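PDB 1WY0: geranylgeranyl pyrophosphate synthetase from Pyrococcus horikoshii, which probably makes the C20 prenyl chain of geranylgeranyl pyrophosphate by joining isopentenyl pyrophosphate to shorter allylic pyrophosphates. Local coordinates for residues L17-E20 with K21-E24; A74-L77 with I78-Y81; I300-A303 with A304-K308. All blocks are in the same frame, centred on the assembly; numbering follows the deposited sequence.

Contact 1 (L17-E20 with K21-E24); sequences LIDE and KIFE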
# COMPACT_ATOMS: atom_id res chain seq x y z
N LEU A 17 -21.49 -12.59 -6.07
CA LEU A 17 -21.34 -12.55 -4.62
C LEU A 17 -20.11 -11.73 -4.27
O LEU A 17 -20.14 -10.89 -3.38
CB LEU A 17 -21.15 -13.97 -4.07
CG LEU A 17 -22.02 -15.10 -4.62
CD1 LEU A 17 -21.33 -16.44 -4.35
CD2 LEU A 17 -23.40 -15.06 -3.97
N ILE A 18 -19.03 -12.00 -4.98
CA ILE A 18 -17.78 -11.31 -4.75
C ILE A 18 -17.93 -9.82 -5.02
O ILE A 18 -17.46 -9.00 -4.23
CB ILE A 18 -16.68 -11.91 -5.64
CG1 ILE A 18 -16.52 -13.39 -5.30
CG2 ILE A 18 -15.37 -11.14 -5.46
CD1 ILE A 18 -16.05 -13.66 -3.89
N ASP A 19 -18.60 -9.48 -6.11
CA ASP A 19 -18.77 -8.07 -6.44
C ASP A 19 -19.58 -7.26 -5.45
O ASP A 19 -19.29 -6.09 -5.22
CB ASP A 19 -19.34 -7.92 -7.85
CG ASP A 19 -18.27 -8.05 -8.92
OD1 ASP A 19 -17.13 -7.64 -8.64
OD2 ASP A 19 -18.57 -8.53 -10.03
N GLU A 20 -20.61 -7.86 -4.86
CA GLU A 20 -21.41 -7.13 -3.88
C GLU A 20 -20.49 -6.74 -2.72
O GLU A 20 -20.50 -5.59 -2.27
CB GLU A 20 -22.56 -7.99 -3.37
CG GLU A 20 -23.68 -8.24 -4.40
CD GLU A 20 -24.81 -9.09 -3.83
OE1 GLU A 20 -25.97 -8.63 -3.89
OE2 GLU A 20 -24.54 -10.21 -3.33
N LYS A 21 -19.70 -7.69 -2.24
CA LYS A 21 -18.79 -7.43 -1.13
C LYS A 21 -17.74 -6.38 -1.46
O LYS A 21 -17.42 -5.53 -0.64
CB LYS A 21 -18.11 -8.73 -0.68
CG LYS A 21 -19.07 -9.72 -0.04
CD LYS A 21 -19.91 -9.06 1.03
CE LYS A 21 -21.02 -9.99 1.54
NZ LYS A 21 -21.89 -9.29 2.53
N ILE A 22 -17.20 -6.45 -2.68
CA ILE A 22 -16.19 -5.50 -3.10
C ILE A 22 -16.72 -4.08 -3.04
O ILE A 22 -16.11 -3.20 -2.43
CB ILE A 22 -15.72 -5.78 -4.55
CG1 ILE A 22 -14.74 -6.96 -4.56
CG2 ILE A 22 -15.07 -4.52 -5.14
CD1 ILE A 22 -14.26 -7.34 -5.93
N PHE A 23 -17.88 -3.85 -3.65
CA PHE A 23 -18.44 -2.52 -3.68
C PHE A 23 -19.10 -2.02 -2.40
O PHE A 23 -19.54 -0.88 -2.34
CB PHE A 23 -19.38 -2.39 -4.88
CG PHE A 23 -18.65 -2.41 -6.19
CD1 PHE A 23 -17.72 -1.41 -6.49
CD2 PHE A 23 -18.83 -3.44 -7.09
CE1 PHE A 23 -16.99 -1.45 -7.66
CE2 PHE A 23 -18.10 -3.49 -8.28
CZ PHE A 23 -17.17 -2.49 -8.56
N GLU A 24 -19.15 -2.87 -1.38
CA GLU A 24 -19.71 -2.40 -0.12
C GLU A 24 -18.52 -1.92 0.69
O GLU A 24 -18.65 -1.12 1.62
CB GLU A 24 -20.48 -3.50 0.61
CG GLU A 24 -19.66 -4.46 1.45
CD GLU A 24 -20.55 -5.38 2.27
OE1 GLU A 24 -21.57 -5.85 1.71
OE2 GLU A 24 -20.24 -5.63 3.45

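Contact 2 (A74-L77 with I78-Y81); sequences AIEL and IHNY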
# COMPACT_ATOMS: atom_id res chain seq x y z
N ALA A 74 -10.46 -9.99 -0.50
CA ALA A 74 -9.17 -9.42 -0.12
C ALA A 74 -8.19 -9.59 -1.27
O ALA A 74 -7.52 -8.65 -1.71
CB ALA A 74 -8.64 -10.13 1.12
N ILE A 75 -8.12 -10.81 -1.76
CA ILE A 75 -7.23 -11.12 -2.86
C ILE A 75 -7.55 -10.34 -4.13
O ILE A 75 -6.63 -9.92 -4.84
CB ILE A 75 -7.23 -12.64 -3.13
CG1 ILE A 75 -6.53 -13.34 -1.96
CG2 ILE A 75 -6.54 -12.95 -4.46
CD1 ILE A 75 -6.16 -14.80 -2.22
N GLU A 76 -8.83 -10.13 -4.44
CA GLU A 76 -9.16 -9.38 -5.65
C GLU A 76 -8.82 -7.91 -5.45
O GLU A 76 -8.49 -7.22 -6.41
CB GLU A 76 -10.64 -9.52 -6.01
CG GLU A 76 -11.05 -8.81 -7.31
CD GLU A 76 -10.35 -9.34 -8.57
OE1 GLU A 76 -9.52 -10.26 -8.47
OE2 GLU A 76 -10.62 -8.81 -9.68
N LEU A 77 -8.93 -7.44 -4.22
CA LEU A 77 -8.60 -6.05 -3.92
C LEU A 77 -7.09 -5.87 -4.06
O LEU A 77 -6.61 -4.87 -4.57
CB LEU A 77 -9.06 -5.68 -2.51
CG LEU A 77 -10.59 -5.54 -2.40
CD1 LEU A 77 -11.01 -5.21 -0.97
CD2 LEU A 77 -11.05 -4.46 -3.38
N ILE A 78 -6.34 -6.86 -3.60
CA ILE A 78 -4.89 -6.80 -3.69
C ILE A 78 -4.47 -6.81 -5.14
O ILE A 78 -3.62 -6.03 -5.55
CB ILE A 78 -4.22 -7.98 -2.95
CG1 ILE A 78 -4.21 -7.69 -1.45
CG2 ILE A 78 -2.78 -8.17 -3.46
CD1 ILE A 78 -3.50 -8.72 -0.60
N HIS A 79 -5.09 -7.68 -5.93
CA HIS A 79 -4.78 -7.76 -7.36
C HIS A 79 -5.04 -6.40 -8.02
O HIS A 79 -4.25 -5.94 -8.84
CB HIS A 79 -5.65 -8.84 -8.04
CG HIS A 79 -5.60 -8.80 -9.54
ND1 HIS A 79 -4.45 -9.07 -10.26
CD2 HIS A 79 -6.56 -8.53 -10.45
CE1 HIS A 79 -4.71 -8.96 -11.55
NE2 HIS A 79 -5.98 -8.63 -11.70
N ASN A 80 -6.16 -5.78 -7.67
CA ASN A 80 -6.51 -4.49 -8.26
C ASN A 80 -5.56 -3.38 -7.87
O ASN A 80 -5.20 -2.56 -8.71
CB ASN A 80 -7.95 -4.12 -7.90
CG ASN A 80 -8.95 -4.67 -8.90
OD1 ASN A 80 -8.94 -4.29 -10.07
ND2 ASN A 80 -9.79 -5.59 -8.45
N TYR A 81 -5.14 -3.34 -6.62
CA TYR A 81 -4.20 -2.31 -6.21
C TYR A 81 -2.87 -2.47 -6.96
O TYR A 81 -2.20 -1.48 -7.26
CB TYR A 81 -3.96 -2.37 -4.69
CG TYR A 81 -2.53 -2.65 -4.27
CD1 TYR A 81 -2.12 -3.95 -3.97
CD2 TYR A 81 -1.60 -1.61 -4.14
CE1 TYR A 81 -0.82 -4.20 -3.54
CE2 TYR A 81 -0.30 -1.86 -3.71
CZ TYR A 81 0.09 -3.16 -3.41
OH TYR A 81 1.36 -3.40 -2.93

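Contact 3 (I300-A303 with A304-K308); sequences IDYA and AEIAK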
# COMPACT_ATOMS: atom_id res chain seq x y z
N ILE A 300 9.93 -19.10 -28.92
CA ILE A 300 8.50 -19.04 -28.69
C ILE A 300 7.98 -20.42 -28.29
O ILE A 300 7.34 -20.58 -27.26
CB ILE A 300 7.73 -18.53 -29.93
CG1 ILE A 300 8.22 -17.13 -30.32
CG2 ILE A 300 6.25 -18.47 -29.61
CD1 ILE A 300 7.47 -16.50 -31.49
N ASP A 301 8.26 -21.42 -29.12
CA ASP A 301 7.83 -22.79 -28.86
C ASP A 301 8.30 -23.23 -27.47
O ASP A 301 7.57 -23.87 -26.71
CB ASP A 301 8.43 -23.71 -29.94
CG ASP A 301 7.48 -24.83 -30.35
OD1 ASP A 301 7.35 -25.82 -29.60
OD2 ASP A 301 6.86 -24.70 -31.43
N TYR A 302 9.54 -22.88 -27.13
CA TYR A 302 10.10 -23.22 -25.83
C TYR A 302 9.17 -22.77 -24.70
O TYR A 302 8.78 -23.57 -23.85
CB TYR A 302 11.46 -22.55 -25.64
CG TYR A 302 11.98 -22.60 -24.22
CD1 TYR A 302 12.64 -23.74 -23.74
CD2 TYR A 302 11.81 -21.52 -23.36
CE1 TYR A 302 13.10 -23.79 -22.42
CE2 TYR A 302 12.26 -21.56 -22.05
CZ TYR A 302 12.90 -22.70 -21.58
OH TYR A 302 13.32 -22.75 -20.28
N ALA A 303 8.84 -21.48 -24.69
CA ALA A 303 7.97 -20.91 -23.66
C ALA A 303 6.58 -21.55 -23.67
O ALA A 303 5.97 -21.76 -22.61
CB ALA A 303 7.85 -19.40 -23.85
N ALA A 304 6.08 -21.87 -24.86
CA ALA A 304 4.77 -22.51 -24.98
C ALA A 304 4.77 -23.85 -24.24
O ALA A 304 3.82 -24.19 -23.53
CB ALA A 304 4.42 -22.71 -26.45
N GLU A 305 5.85 -24.61 -24.42
CA GLU A 305 5.98 -25.92 -23.79
C GLU A 305 6.09 -25.80 -22.28
O GLU A 305 5.48 -26.58 -21.55
CB GLU A 305 7.21 -26.65 -24.33
CG GLU A 305 7.04 -27.14 -25.75
CD GLU A 305 5.58 -27.22 -26.17
OE1 GLU A 305 4.82 -27.97 -25.53
OE2 GLU A 305 5.20 -26.52 -27.13
N ILE A 306 6.88 -24.84 -21.82
CA ILE A 306 7.04 -24.64 -20.39
C ILE A 306 5.67 -24.39 -19.77
O ILE A 306 5.33 -24.96 -18.73
CB ILE A 306 7.96 -23.45 -20.09
CG1 ILE A 306 9.40 -23.84 -20.40
CG2 ILE A 306 7.81 -23.02 -18.64
CD1 ILE A 306 9.82 -25.17 -19.78
N ALA A 307 4.89 -23.53 -20.42
CA ALA A 307 3.56 -23.19 -19.93
C ALA A 307 2.68 -24.44 -19.86
O ALA A 307 2.00 -24.67 -18.86
CB ALA A 307 2.93 -22.15 -20.84
N LYS A 308 2.68 -25.23 -20.93
CA LYS A 308 1.87 -26.45 -20.97
C LYS A 308 2.31 -27.44 -19.89
O LYS A 308 1.47 -28.05 -19.23
CB LYS A 308 1.94 -27.10 -22.35
CG LYS A 308 0.87 -26.61 -23.31
CD LYS A 308 1.43 -26.36 -24.70
CE LYS A 308 1.19 -27.54 -25.62
NZ LYS A 308 2.15 -27.57 -26.77

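Contact 1 (L17-E20 with K21-E24)
Glu20 meets Glu24 through its backbone, with Glu20 O 3.6 Å from Glu24 CB. Its own CG stands beside the backbone N (chi1 -71°), and the chain extends from there to carry the carboxylate out to solvent, a natural place for a glutamate. Lys21 leads to Glu24 as well. Its backbone bond to Leu17 is weak, Lys21 N to Leu17 O being 3.4 Å, and its CG lies 3.7 Å from the same oxygen. A bend at chi2 (-50°) starts the chain toward a salt bridge of 3.6 Å between Lys21 NZ and Glu24 OE1; Arg127 takes the other oxygen of Glu24. Asp19 O receives Phe23 N over 3.1 Å in a nearly straight bond (174°) and lies 3.3 Å from Phe23 CD2. The Asp19 side chain runs beside that of Ile22, with OD1 4.0 Å from Ile22 CD1, and a carboxylate suits it because OD1 is salt-bridged to Arg48. Deeper in, Ile18 CG2 touches Ile22 CD1. Such i to i+3 and i to i+4 pairing, with an apolar side turned to helices 49-57 and 69-90 and charged groups mostly nearer solvent, is characteristic of an amphipathic alpha-helix, here helix 3-25 of an all-helical polyprenyl synthetase.

Contact 2 (A74-L77 with I78-Y81)
Glu76 O receives two donors from Asn80. The backbone Asn80 N reaches it at 3.0 Å and the side-chain ND2 at 2.9 Å, from opposite faces of the carbonyl plane; the hydrogen bond from ND2 is strongly bent, 132° at the hydrogen, and its donor stands above that plane. An asparagine suits the position because its short side chain can fold back on its own helix and grip this oxygen a second time. The other backbone bonds are ordinary helical ones: Ile78 to Ala74, His79 to Ile75 and Tyr81 to Leu77.

Among the polar side chains, Glu76 CG lies trans to N (chi1 -177°), and a bend at chi2 brings the carboxylate alongside the His79 ring, with OE1 4.0 Å from His79 CD2 and the two planes 34° apart. OE2 is engaged in a salt bridge with Arg48, which probably compensates its charge at this buried site. Replacing Glu76 with a leucine would probably leave Arg48 without this buried carboxylate to pair with.

Of the apolar and aromatic groups, the aliphatic Ile78 CG1 lies against the carbonyl oxygen Ala74 O at 3.5 Å, and Ile78 CA lies in plane at the edge of the Tyr81 ring. Tyr81, with Cys150, belongs to a mercury site seen in the crystal, and its ring stacks on Phe118.

Residues 74-81 sit among several helices: Ile75 and His79 touch helices 49-57 and 167-193, Ala74 and Leu77 meet helix 107-126, and Ile78 reaches both 107-126 and 132-159, while Tyr81 also packs on Asp115 of the second subunit.

Contact 3 (I300-A303 with A304-K308)
Ile306 lays its CG1 over one face of the Tyr302 ring, a CH-pi contact across one turn of alpha-helix. The carbon is 4.1 Å from the ring centroid and displaced toward the rim, closest to Tyr302 CZ at 3.9 Å. The ring can reach forward along the helix because its CG is trans to the backbone N (chi1 168°). An aromatic ring and a branched aliphatic suit this pairing, one offering a flat face, the other a methylene to lie over it. Regular bonds hold the turn beneath: Ala304 to Ile300, Glu305 to Asp301, Ile306 to Tyr302 and Ala307 to Ala303.

Further out, the Tyr302 ring stacks with His249, and both Tyr302 and Ile306 touch Leu245, packing this side of helix 299-315 against helix 245-253. Ala303, Ala304 and Ala307 pack on Ile216 and Trp217, their small methyls suiting close approach to helix 197-224.

The side chains of Asp301 and Glu305 run side by side, Asp301 OD1 being 3.3 Å from Glu305 OE2, a probably unfavourable pairing of like charges that Lys308 is likely to ease. Lys308 NZ donates to Glu305 OE1 at 3.0 Å, on its syn lone pair, and weakly to Glu305 OE2 at 3.2 Å.

How the contacts relate
From the N terminus the three contacts come in series, each within a single helix, so none closes a loop and none nests in or crosses another. Contact 1 belongs to helix 3-25 and contact 2 to helix 69-90; their centres are about 12 Å apart and they touch where Ile22 CD1 meets Glu76 CG at 3.8 Å. Arg48, from the chain between them, also links the two helices by pairing with both Asp19 and Glu76. Contact 3 lies on the opposite side of the chain's centre, its own centre about 28 Å from that of contact 2, where helix 299-315 packs on helices 197-224 and 245-253.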